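Local coordinates for bifunctional purine biosynthetic protein ADE5,7 (Cryptococcus neoformans var. grubii serotype A, PDB 7LVO) that catalyses the second and fifth steps of de novo purine biosynthesis, this chain being its N-terminal half, the glycinamide ribonucleotide (GAR) synthetase, at residues Y392-M398 and V420-G426; P339-A343 and A378-V382; L354-L358 and S368-G372; P256-H261 and M276-A282. All blocks are in the same frame, centred on the assembly; numbering follows the deposited sequence.

Contact 1: Y392-M398 and V420-G426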
loop_
_atom_site.group_PDB
_atom_site.type_symbol
_atom_site.label_atom_id
_atom_site.label_comp_id
_atom_site.label_asym_id
_atom_site.label_seq_id
_atom_site.Cartn_x
_atom_site.Cartn_y
_atom_site.Cartn_z
ATOM N N TYR A 392 -14.466 -2.620 16.969
ATOM C CA TYR A 392 -14.525 -1.201 17.286
ATOM C C TYR A 392 -15.891 -0.647 16.917
ATOM O O TYR A 392 -16.544 -1.159 15.998
ATOM C CB TYR A 392 -13.437 -0.421 16.531
ATOM C CG TYR A 392 -13.532 -0.554 15.025
ATOM C CD1 TYR A 392 -14.338 0.302 14.282
ATOM C CD2 TYR A 392 -12.824 -1.541 14.346
ATOM C CE1 TYR A 392 -14.437 0.181 12.910
ATOM C CE2 TYR A 392 -12.916 -1.668 12.973
ATOM C CZ TYR A 392 -13.722 -0.804 12.260
ATOM O OH TYR A 392 -13.818 -0.923 10.890
ATOM N N PRO A 393 -16.348 0.394 17.610
ATOM C CA PRO A 393 -17.589 1.067 17.212
ATOM C C PRO A 393 -17.351 2.127 16.150
ATOM O O PRO A 393 -16.267 2.700 16.031
ATOM C CB PRO A 393 -18.070 1.701 18.525
ATOM C CG PRO A 393 -16.797 2.036 19.237
ATOM C CD PRO A 393 -15.793 0.958 18.858
ATOM N N LYS A 394 -18.401 2.379 15.369
ATOM C CA LYS A 394 -18.364 3.356 14.295
ATOM C C LYS A 394 -19.414 4.432 14.524
ATOM O O LYS A 394 -20.422 4.211 15.199
ATOM C CB LYS A 394 -18.609 2.698 12.928
ATOM C CG LYS A 394 -17.610 1.618 12.562
ATOM C CD LYS A 394 -17.760 1.190 11.110
ATOM C CE LYS A 394 -19.136 0.607 10.830
ATOM N NZ LYS A 394 -19.262 0.152 9.417
ATOM N N GLY A 395 -19.161 5.606 13.949
ATOM C CA GLY A 395 -20.124 6.684 13.954
ATOM C C GLY A 395 -19.899 7.774 14.974
ATOM O O GLY A 395 -20.744 8.670 15.084
ATOM N N LEU A 396 -18.791 7.743 15.707
ATOM C CA LEU A 396 -18.559 8.757 16.725
ATOM C C LEU A 396 -18.291 10.108 16.067
ATOM O O LEU A 396 -17.544 10.183 15.087
ATOM C CB LEU A 396 -17.376 8.364 17.610
ATOM C CG LEU A 396 -17.577 7.220 18.613
ATOM C CD1 LEU A 396 -18.765 7.503 19.540
ATOM C CD2 LEU A 396 -17.747 5.890 17.915
ATOM N N PRO A 397 -18.879 11.192 16.582
ATOM C CA PRO A 397 -18.611 12.514 15.999
ATOM C C PRO A 397 -17.179 12.948 16.266
ATOM O O PRO A 397 -16.614 12.675 17.329
ATOM C CB PRO A 397 -19.611 13.440 16.706
ATOM C CG PRO A 397 -20.581 12.541 17.399
ATOM C CD PRO A 397 -19.854 11.266 17.691
ATOM N N MET A 398 -16.602 13.651 15.296
ATOM C CA MET A 398 -15.200 14.032 15.337
ATOM C C MET A 398 -15.062 15.542 15.451
ATOM O O MET A 398 -15.765 16.291 14.770
ATOM C CB MET A 398 -14.465 13.532 14.088
ATOM C CG MET A 398 -14.463 12.022 13.943
ATOM S SD MET A 398 -13.838 11.464 12.361
ATOM C CE MET A 398 -12.198 12.181 12.371
ATOM N N VAL A 420 -21.424 16.866 9.689
ATOM C CA VAL A 420 -20.549 16.439 10.775
ATOM C C VAL A 420 -19.757 15.214 10.335
ATOM O O VAL A 420 -20.308 14.280 9.740
ATOM C CB VAL A 420 -21.348 16.146 12.059
ATOM C CG1 VAL A 420 -22.269 14.953 11.852
ATOM C CG2 VAL A 420 -20.405 15.904 13.225
ATOM N N THR A 421 -18.459 15.212 10.624
ATOM C CA THR A 421 -17.596 14.092 10.283
ATOM C C THR A 421 -17.575 13.093 11.433
ATOM O O THR A 421 -17.340 13.469 12.586
ATOM C CB THR A 421 -16.177 14.575 9.974
ATOM O OG1 THR A 421 -16.233 15.590 8.966
ATOM C CG2 THR A 421 -15.315 13.422 9.484
ATOM N N VAL A 422 -17.804 11.822 11.113
ATOM C CA VAL A 422 -17.854 10.765 12.114
ATOM C C VAL A 422 -16.915 9.645 11.696
ATOM O O VAL A 422 -16.632 9.455 10.511
ATOM C CB VAL A 422 -19.285 10.218 12.313
ATOM C CG1 VAL A 422 -20.242 11.350 12.674
ATOM C CG2 VAL A 422 -19.753 9.490 11.058
ATOM N N THR A 423 -16.426 8.903 12.685
ATOM C CA THR A 423 -15.590 7.751 12.403
ATOM C C THR A 423 -16.373 6.737 11.579
ATOM O O THR A 423 -17.598 6.613 11.705
ATOM C CB THR A 423 -15.099 7.107 13.702
ATOM O OG1 THR A 423 -16.223 6.659 14.470
ATOM C CG2 THR A 423 -14.301 8.111 14.524
ATOM N N ASP A 424 -15.644 6.007 10.720
ATOM C CA ASP A 424 -16.280 5.015 9.857
ATOM C C ASP A 424 -15.351 3.839 9.558
ATOM O O ASP A 424 -15.546 3.156 8.545
ATOM C CB ASP A 424 -16.739 5.680 8.547
ATOM C CG ASP A 424 -17.712 4.825 7.764
ATOM O OD1 ASP A 424 -18.748 4.422 8.337
ATOM O OD2 ASP A 424 -17.447 4.565 6.572
ATOM N N GLY A 425 -14.356 3.587 10.399
ATOM C CA GLY A 425 -13.457 2.470 10.185
ATOM C C GLY A 425 -12.492 2.352 11.343
ATOM O O GLY A 425 -12.511 3.152 12.282
ATOM N N GLY A 426 -11.642 1.333 11.260
ATOM C CA GLY A 426 -10.640 1.101 12.282
ATOM C C GLY A 426 -9.609 2.209 12.347
ATOM O O GLY A 426 -9.476 2.889 13.373
HETATM O O HOH W 1 -14.656 4.992 16.045
#
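The hydroxyl of Thr423 takes a bond from Leu396 N and a weak one from Gly395 N. Leu396 N lies 3.0 Å from Thr423 OG1, and Gly395 N lies 3.2 Å from the same Thr423 OG1. The hydroxyl sits between the backbone N and the carbonyl carbon of its own residue (chi1 61°), which faces it to the loop 392-398. A water also lies 2.8 Å from Thr423 OG1 and donates to Pro393 O.

The backbone bonds continue this link. Gly395 N also gives to Thr423 O at 2.9 Å, so its N-H is shared between two acceptors. Thr423 N gives to Leu396 O at 2.9 Å, and Met398 N to Thr421 O at 2.8 Å. Between them, Pro397 and Val422 form a single beta bridge.

Nonpolar contacts lie at both ends. Gly426 CA makes a CH-pi contact over one face of the Tyr392 ring, 3.7 Å from its centroid and offset toward the rim. At the far end Met398 SD lies against the Val422-Thr423 peptide and meets Thr421 CG2.

The one charged pair is looser: Lys394 NZ lies 4.4 Å from Asp424 OD1, beyond a salt bridge.

The whole contact lies in the C-domain part of the synthetase. Strand 421-423 pairs with strand 414-416 through Val422 and Lys415, and the loop takes its other edge. Met398 and Thr423 pack onto Val428 of strand 427-435 and onto Phe454.

Contact 2: P339-A343 and A378-V382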
loop_
_atom_site.group_PDB
_atom_site.type_symbol
_atom_site.label_atom_id
_atom_site.label_comp_id
_atom_site.label_asym_id
_atom_site.label_seq_id
_atom_site.Cartn_x
_atom_site.Cartn_y
_atom_site.Cartn_z
ATOM N N PRO A 339 -0.044 3.458 5.722
ATOM C CA PRO A 339 0.018 4.910 5.529
ATOM C C PRO A 339 1.322 5.452 4.940
ATOM O O PRO A 339 1.625 6.620 5.152
ATOM C CB PRO A 339 -0.164 5.438 6.958
ATOM C CG PRO A 339 0.587 4.411 7.782
ATOM C CD PRO A 339 0.388 3.073 7.081
ATOM N N GLU A 340 2.063 4.631 4.194
ATOM C CA GLU A 340 3.308 5.117 3.599
ATOM C C GLU A 340 3.041 6.259 2.623
ATOM O O GLU A 340 3.832 7.204 2.524
ATOM C CB GLU A 340 4.037 3.975 2.883
ATOM C CG GLU A 340 4.697 2.967 3.794
ATOM C CD GLU A 340 3.826 1.766 4.070
ATOM O OE1 GLU A 340 2.624 1.815 3.736
ATOM O OE2 GLU A 340 4.342 0.776 4.615
ATOM N N THR A 341 1.933 6.182 1.882
ATOM C CA THR A 341 1.638 7.204 0.883
ATOM C C THR A 341 1.405 8.559 1.528
ATOM O O THR A 341 1.878 9.586 1.020
ATOM C CB THR A 341 0.421 6.790 0.056
ATOM O OG1 THR A 341 0.703 5.564 -0.626
ATOM C CG2 THR A 341 0.058 7.862 -0.964
ATOM N N GLN A 342 0.682 8.587 2.654
ATOM C CA GLN A 342 0.386 9.865 3.300
ATOM C C GLN A 342 1.654 10.632 3.646
ATOM O O GLN A 342 1.667 11.868 3.600
ATOM C CB GLN A 342 -0.443 9.640 4.564
ATOM C CG GLN A 342 -1.859 9.115 4.301
ATOM C CD GLN A 342 -1.940 7.597 4.284
ATOM O OE1 GLN A 342 -1.236 6.925 3.522
ATOM N NE2 GLN A 342 -2.804 7.049 5.132
ATOM N N ALA A 343 2.729 9.924 3.989
ATOM C CA ALA A 343 3.986 10.605 4.288
ATOM C C ALA A 343 4.775 10.917 3.022
ATOM O O ALA A 343 5.327 12.012 2.895
ATOM C CB ALA A 343 4.829 9.758 5.241
ATOM N N ALA A 378 9.410 13.077 6.281
ATOM C CA ALA A 378 7.957 13.128 6.378
ATOM C C ALA A 378 7.490 12.004 7.291
ATOM O O ALA A 378 8.082 10.919 7.320
ATOM C CB ALA A 378 7.294 12.999 4.993
ATOM N N VAL A 379 6.412 12.269 8.029
ATOM C CA VAL A 379 5.886 11.332 9.010
ATOM C C VAL A 379 4.366 11.322 8.923
ATOM O O VAL A 379 3.737 12.346 8.655
ATOM C CB VAL A 379 6.327 11.695 10.447
ATOM C CG1 VAL A 379 5.785 10.678 11.441
ATOM C CG2 VAL A 379 7.842 11.799 10.537
ATOM N N SER A 380 3.780 10.149 9.158
ATOM C CA SER A 380 2.334 9.985 9.229
ATOM C C SER A 380 2.003 9.211 10.493
ATOM O O SER A 380 2.593 8.157 10.744
ATOM C CB SER A 380 1.785 9.253 8.000
ATOM O OG SER A 380 2.324 7.947 7.881
ATOM N N VAL A 381 1.062 9.724 11.281
ATOM C CA VAL A 381 0.668 9.110 12.547
ATOM C C VAL A 381 -0.830 8.839 12.492
ATOM O O VAL A 381 -1.628 9.764 12.298
ATOM C CB VAL A 381 1.017 9.998 13.746
ATOM C CG1 VAL A 381 0.522 9.343 15.037
ATOM C CG2 VAL A 381 2.519 10.244 13.815
ATOM N N VAL A 382 -1.207 7.578 12.676
ATOM C CA VAL A 382 -2.580 7.131 12.490
ATOM C C VAL A 382 -3.345 7.260 13.800
ATOM O O VAL A 382 -2.844 6.905 14.874
ATOM C CB VAL A 382 -2.616 5.679 11.969
ATOM C CG1 VAL A 382 -4.044 5.143 11.979
ATOM C CG2 VAL A 382 -2.023 5.593 10.566
#
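Pro339 O is gripped by two donors. Ser380 OG gives to Pro339 O at 3.1 Å, coming from above the carbonyl plane, 46° out of it. Gln342 N adds a weak bond to Pro339 O at 3.3 Å at the start of the helix. With chi1 at 61° the serine oxygen is swung over its own backbone, toward that helix start. It also takes a weak bond from Ala278 N on the next strand, so one hydroxyl ties together three pieces of chain.

The contact sets the short helix 340-344 against one face of an antiparallel sheet. That face carries Ala378, Ser380 and Val382 of strand 377-384. The helix belongs to the ATP-grasp family region and the strand largely to the C-domain region, so the contact joins the two. Pro339 follows a cis peptide bond. Its ring crosses the Val382 side chain at about a right angle, with Pro339 CG 4.0 Å from Val382 CG2. Two methyls meet at the other end, Ala343 CB and Ala378 CB, 4.1 Å apart. Gln342 offers only its CB to Ser380 CB, and its amide turns back to Asp338. Glu340 points off the sheet and bonds to Ser242, which lies in the predicted ATP-binding range.

Contact 3: L354-L358 and S368-G372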
loop_
_atom_site.group_PDB
_atom_site.type_symbol
_atom_site.label_atom_id
_atom_site.label_comp_id
_atom_site.label_asym_id
_atom_site.label_seq_id
_atom_site.Cartn_x
_atom_site.Cartn_y
_atom_site.Cartn_z
ATOM N N LEU A 354 2.167 14.995 -9.843
ATOM C CA LEU A 354 1.859 13.581 -9.653
ATOM C C LEU A 354 1.013 13.050 -10.802
ATOM O O LEU A 354 1.181 11.899 -11.221
ATOM C CB LEU A 354 1.150 13.361 -8.326
ATOM C CG LEU A 354 0.822 11.906 -8.003
ATOM C CD1 LEU A 354 2.048 11.011 -8.106
ATOM C CD2 LEU A 354 0.195 11.798 -6.604
ATOM N N ALA A 355 0.090 13.867 -11.316
ATOM C CA ALA A 355 -0.727 13.433 -12.448
ATOM C C ALA A 355 0.152 13.095 -13.651
ATOM O O ALA A 355 -0.023 12.057 -14.301
ATOM C CB ALA A 355 -1.743 14.517 -12.801
ATOM N N GLU A 356 1.119 13.961 -13.952
ATOM C CA GLU A 356 2.021 13.700 -15.065
ATOM C C GLU A 356 2.807 12.418 -14.837
ATOM O O GLU A 356 3.052 11.654 -15.778
ATOM C CB GLU A 356 2.969 14.886 -15.259
ATOM C CG GLU A 356 3.850 14.772 -16.492
ATOM C CD GLU A 356 3.043 14.741 -17.771
ATOM O OE1 GLU A 356 2.267 15.692 -18.013
ATOM O OE2 GLU A 356 3.171 13.753 -18.523
ATOM N N VAL A 357 3.201 12.158 -13.586
ATOM C CA VAL A 357 3.948 10.945 -13.278
ATOM C C VAL A 357 3.092 9.709 -13.549
ATOM O O VAL A 357 3.548 8.735 -14.153
ATOM C CB VAL A 357 4.440 10.981 -11.820
ATOM C CG1 VAL A 357 5.038 9.636 -11.425
ATOM C CG2 VAL A 357 5.445 12.106 -11.633
ATOM N N LEU A 358 1.831 9.739 -13.115
ATOM C CA LEU A 358 0.973 8.570 -13.281
ATOM C C LEU A 358 0.686 8.298 -14.754
ATOM O O LEU A 358 0.632 7.141 -15.175
ATOM C CB LEU A 358 -0.328 8.766 -12.501
ATOM C CG LEU A 358 -0.198 8.975 -10.993
ATOM C CD1 LEU A 358 -1.583 9.207 -10.389
ATOM C CD2 LEU A 358 0.469 7.771 -10.335
ATOM N N SER A 368 11.096 10.169 -19.207
ATOM C CA SER A 368 11.115 11.446 -19.916
ATOM C C SER A 368 10.256 12.497 -19.224
ATOM O O SER A 368 9.659 13.349 -19.884
ATOM C CB SER A 368 10.663 11.268 -21.368
ATOM O OG SER A 368 11.525 10.398 -22.066
ATOM N N ILE A 369 10.183 12.454 -17.892
ATOM C CA ILE A 369 9.385 13.398 -17.121
ATOM C C ILE A 369 10.157 13.807 -15.874
ATOM O O ILE A 369 11.067 13.110 -15.420
ATOM C CB ILE A 369 8.014 12.814 -16.718
ATOM C CG1 ILE A 369 8.211 11.558 -15.871
ATOM C CG2 ILE A 369 7.177 12.521 -17.958
ATOM C CD1 ILE A 369 6.934 11.022 -15.275
ATOM N N LYS A 370 9.775 14.955 -15.322
ATOM C CA LYS A 370 10.378 15.437 -14.090
ATOM C C LYS A 370 9.759 14.736 -12.889
ATOM O O LYS A 370 8.541 14.557 -12.813
ATOM C CB LYS A 370 10.203 16.950 -13.962
ATOM C CG LYS A 370 10.932 17.748 -15.028
ATOM C CD LYS A 370 10.862 19.239 -14.748
ATOM C CE LYS A 370 11.623 20.032 -15.806
ATOM N NZ LYS A 370 11.598 21.500 -15.514
ATOM N N LEU A 371 10.613 14.329 -11.948
ATOM C CA LEU A 371 10.150 13.630 -10.750
ATOM C C LEU A 371 11.273 13.723 -9.718
ATOM O O LEU A 371 12.276 13.009 -9.827
ATOM C CB LEU A 371 9.789 12.188 -11.060
ATOM C CG LEU A 371 8.951 11.437 -10.029
ATOM C CD1 LEU A 371 8.527 10.073 -10.590
ATOM C CD2 LEU A 371 9.690 11.261 -8.719
ATOM N N GLY A 372 11.096 14.608 -8.733
ATOM C CA GLY A 372 12.081 14.793 -7.691
ATOM C C GLY A 372 11.434 14.774 -6.317
ATOM O O GLY A 372 10.207 14.765 -6.182
#
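Val357 packs against Ile369 and Leu371 where the chain, having left helix 354-362, runs back past it. This is plain helix-on-loop packing: one turn of helix is flanked by an extended segment that leads on to strand 377-384. No polar bond joins 354-358 to 368-372.

The tight part is apolar. The Val357 and Leu371 side chains cross at about a right angle. Leu371 CD1 touches both valine methyls, with Val357 CG1 at 3.6 Å and Val357 CG2 at 3.8 Å. Phe246 touches both Val357 and Leu371, so strand 240-248 packs against this end.

The other side is looser and faces solvent. The Glu356 side chain comes no nearer than 4.2 Å, from Glu356 OE2 to Ile369 CG2, and its carboxylate is held by a salt bridge to Arg365. Lys370 O only touches Val357 CG2, while the extended lysine side chain leads away from the helix.

Ile369 joins the two sides. A chi1 of 60° folds its CG1 branch back over the residue's own backbone, and this carries Ile369 CD1 onto the helix backbone, 3.6 Å from Val357 CA.

Contact 4: P256-H261 and M276-A282; sequences PAAQDH and MGAYAPA
The Tyr279 ring meets Gln259 and His261 on one face of two neighbouring strands of an antiparallel sheet, in the ATP-grasp region. His261 NE2 lies at the edge of the Tyr279 ring, 3.6 Å from Tyr279 CE1. The two rings touch rim to rim, their planes 47° apart, and neither covers the other's face. The imidazole has Gly277 O at its own edge, in plane, with His261 CD2 at 3.4 Å from that oxygen.

Gln259 and Tyr279 exchange two backbone bonds, and their side chains run side by side. Tyr279 OH gives to Gln259 OE1 at 2.7 Å. The hydroxyl stands above the amide plane, 80° out of it, rather than on a lone pair. Gln259 NE2 is held in turn by Glu240 O, so both ends of the amide are used. The Gln259 side chain also lies close to Ile241 of the predicted ATP-binding range.

Asp260 and Ala278 form the adjoining non-hydrogen-bonded pair, with side chains on the other face. Strand 259-263 is one edge strand of the sheet within this chain, and strand 277-280 joins it to strand 377-384. Toward His261 the pairing continues. His261 N gives to Gly277 O at 2.8 Å, and Met276 N returns a nearly straight bond to His261 O.

At the other end, a cis peptide bond precedes Pro281. Beyond it Ala282 N bonds to Ala257 O at 2.8 Å, and Ala282 CB packs 3.6 Å from Gln259 CG.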
loop_
_atom_site.group_PDB
_atom_site.type_symbol
_atom_site.label_atom_id
_atom_site.label_comp_id
_atom_site.label_asym_id
_atom_site.label_seq_id
_atom_site.Cartn_x
_atom_site.Cartn_y
_atom_site.Cartn_z
ATOM N N PRO A 256 11.779 7.707 -1.880
ATOM C CA PRO A 256 12.576 7.502 -0.663
ATOM C C PRO A 256 12.032 6.341 0.155
ATOM O O PRO A 256 10.821 6.211 0.354
ATOM C CB PRO A 256 12.443 8.836 0.080
ATOM C CG PRO A 256 12.176 9.840 -1.004
ATOM C CD PRO A 256 11.344 9.112 -2.034
ATOM N N ALA A 257 12.940 5.491 0.626
ATOM C CA ALA A 257 12.546 4.331 1.410
ATOM C C ALA A 257 11.803 4.770 2.665
ATOM O O ALA A 257 12.095 5.807 3.261
ATOM C CB ALA A 257 13.771 3.498 1.791
ATOM N N ALA A 258 10.826 3.964 3.064
ATOM C CA ALA A 258 9.992 4.266 4.215
ATOM C C ALA A 258 9.992 3.091 5.181
ATOM O O ALA A 258 10.359 1.970 4.830
ATOM C CB ALA A 258 8.553 4.591 3.785
ATOM N N GLN A 259 9.586 3.373 6.421
ATOM C CA GLN A 259 9.374 2.352 7.435
ATOM C C GLN A 259 7.989 2.548 8.039
ATOM O O GLN A 259 7.578 3.680 8.308
ATOM C CB GLN A 259 10.434 2.407 8.534
ATOM C CG GLN A 259 11.764 1.790 8.135
ATOM C CD GLN A 259 12.711 1.644 9.314
ATOM O OE1 GLN A 259 13.407 2.589 9.688
ATOM N NE2 GLN A 259 12.734 0.457 9.912
ATOM N N ASP A 260 7.283 1.443 8.257
ATOM C CA ASP A 260 5.931 1.450 8.794
ATOM C C ASP A 260 5.901 0.752 10.146
ATOM O O ASP A 260 6.753 -0.085 10.457
ATOM C CB ASP A 260 4.962 0.766 7.816
ATOM C CG ASP A 260 3.539 0.722 8.334
ATOM O OD1 ASP A 260 3.049 1.759 8.836
ATOM O OD2 ASP A 260 2.904 -0.348 8.233
ATOM N N HIS A 261 4.911 1.121 10.957
ATOM C CA HIS A 261 4.693 0.529 12.277
ATOM C C HIS A 261 3.451 -0.359 12.195
ATOM O O HIS A 261 2.322 0.129 12.289
ATOM C CB HIS A 261 4.528 1.608 13.341
ATOM C CG HIS A 261 5.770 2.392 13.606
ATOM N ND1 HIS A 261 6.641 2.081 14.628
ATOM C CD2 HIS A 261 6.291 3.473 12.983
ATOM C CE1 HIS A 261 7.643 2.941 14.624
ATOM N NE2 HIS A 261 7.456 3.794 13.636
ATOM N N MET A 276 0.136 1.735 11.584
ATOM C CA MET A 276 -0.195 2.807 12.515
ATOM C C MET A 276 0.645 4.059 12.304
ATOM O O MET A 276 0.450 5.045 13.014
ATOM C CB MET A 276 -0.031 2.323 13.959
ATOM C CG MET A 276 -1.065 1.287 14.399
ATOM S SD MET A 276 -2.755 1.902 14.304
ATOM C CE MET A 276 -2.688 3.308 15.418
ATOM N N GLY A 277 1.566 4.049 11.349
ATOM C CA GLY A 277 2.377 5.219 11.083
ATOM C C GLY A 277 3.621 4.899 10.283
ATOM O O GLY A 277 4.126 3.776 10.338
ATOM N N ALA A 278 4.126 5.877 9.535
ATOM C CA ALA A 278 5.294 5.661 8.692
ATOM C C ALA A 278 6.111 6.944 8.609
ATOM O O ALA A 278 5.646 8.033 8.954
ATOM C CB ALA A 278 4.886 5.196 7.286
ATOM N N TYR A 279 7.346 6.796 8.152
ATOM C CA TYR A 279 8.253 7.923 8.001
ATOM C C TYR A 279 9.211 7.621 6.857
ATOM O O TYR A 279 9.457 6.458 6.516
ATOM C CB TYR A 279 9.025 8.214 9.296
ATOM C CG TYR A 279 9.754 7.017 9.865
ATOM C CD1 TYR A 279 9.100 6.102 10.674
ATOM C CD2 TYR A 279 11.097 6.798 9.583
ATOM C CE1 TYR A 279 9.757 5.005 11.196
ATOM C CE2 TYR A 279 11.765 5.699 10.098
ATOM C CZ TYR A 279 11.087 4.809 10.906
ATOM O OH TYR A 279 11.737 3.710 11.423
ATOM N N ALA A 280 9.750 8.689 6.264
ATOM C CA ALA A 280 10.663 8.563 5.134
ATOM C C ALA A 280 11.405 9.875 4.971
ATOM O O ALA A 280 10.856 10.931 5.301
ATOM C CB ALA A 280 9.900 8.214 3.841
ATOM N N PRO A 281 12.656 9.848 4.476
ATOM C CA PRO A 281 13.431 8.638 4.166
ATOM C C PRO A 281 13.857 7.895 5.431
ATOM O O PRO A 281 14.261 8.521 6.391
ATOM C CB PRO A 281 14.662 9.175 3.415
ATOM C CG PRO A 281 14.304 10.559 3.002
ATOM C CD PRO A 281 13.349 11.072 4.042
ATOM N N ALA A 282 13.746 6.581 5.417
ATOM C CA ALA A 282 14.163 5.768 6.552
ATOM C C ALA A 282 15.681 5.787 6.651
ATOM O O ALA A 282 16.349 5.256 5.754
ATOM C CB ALA A 282 13.653 4.335 6.385
#

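In the fold
Contacts 2 and 4 are buried and touch each other. They share one antiparallel sheet: contact 4 pairs an edge strand with the next one, and contact 2 lays a short helix on the neighbouring strand 377-384, bonded to 277-280 through Ala378 and Ser380. Contact 1 is partly buried and contact 3 is at the surface, their centres about 36 Å apart. Contact 3 is nested in the chain between the two segments of contact 2. The chemistry of the four differs. Contacts 1 and 4 are rich in backbone bonds, to which contact 1 adds a threonine hydroxyl and contact 4 a Tyr-Gln pair. Contact 2 has a single cross bond, and contact 3 is apolar.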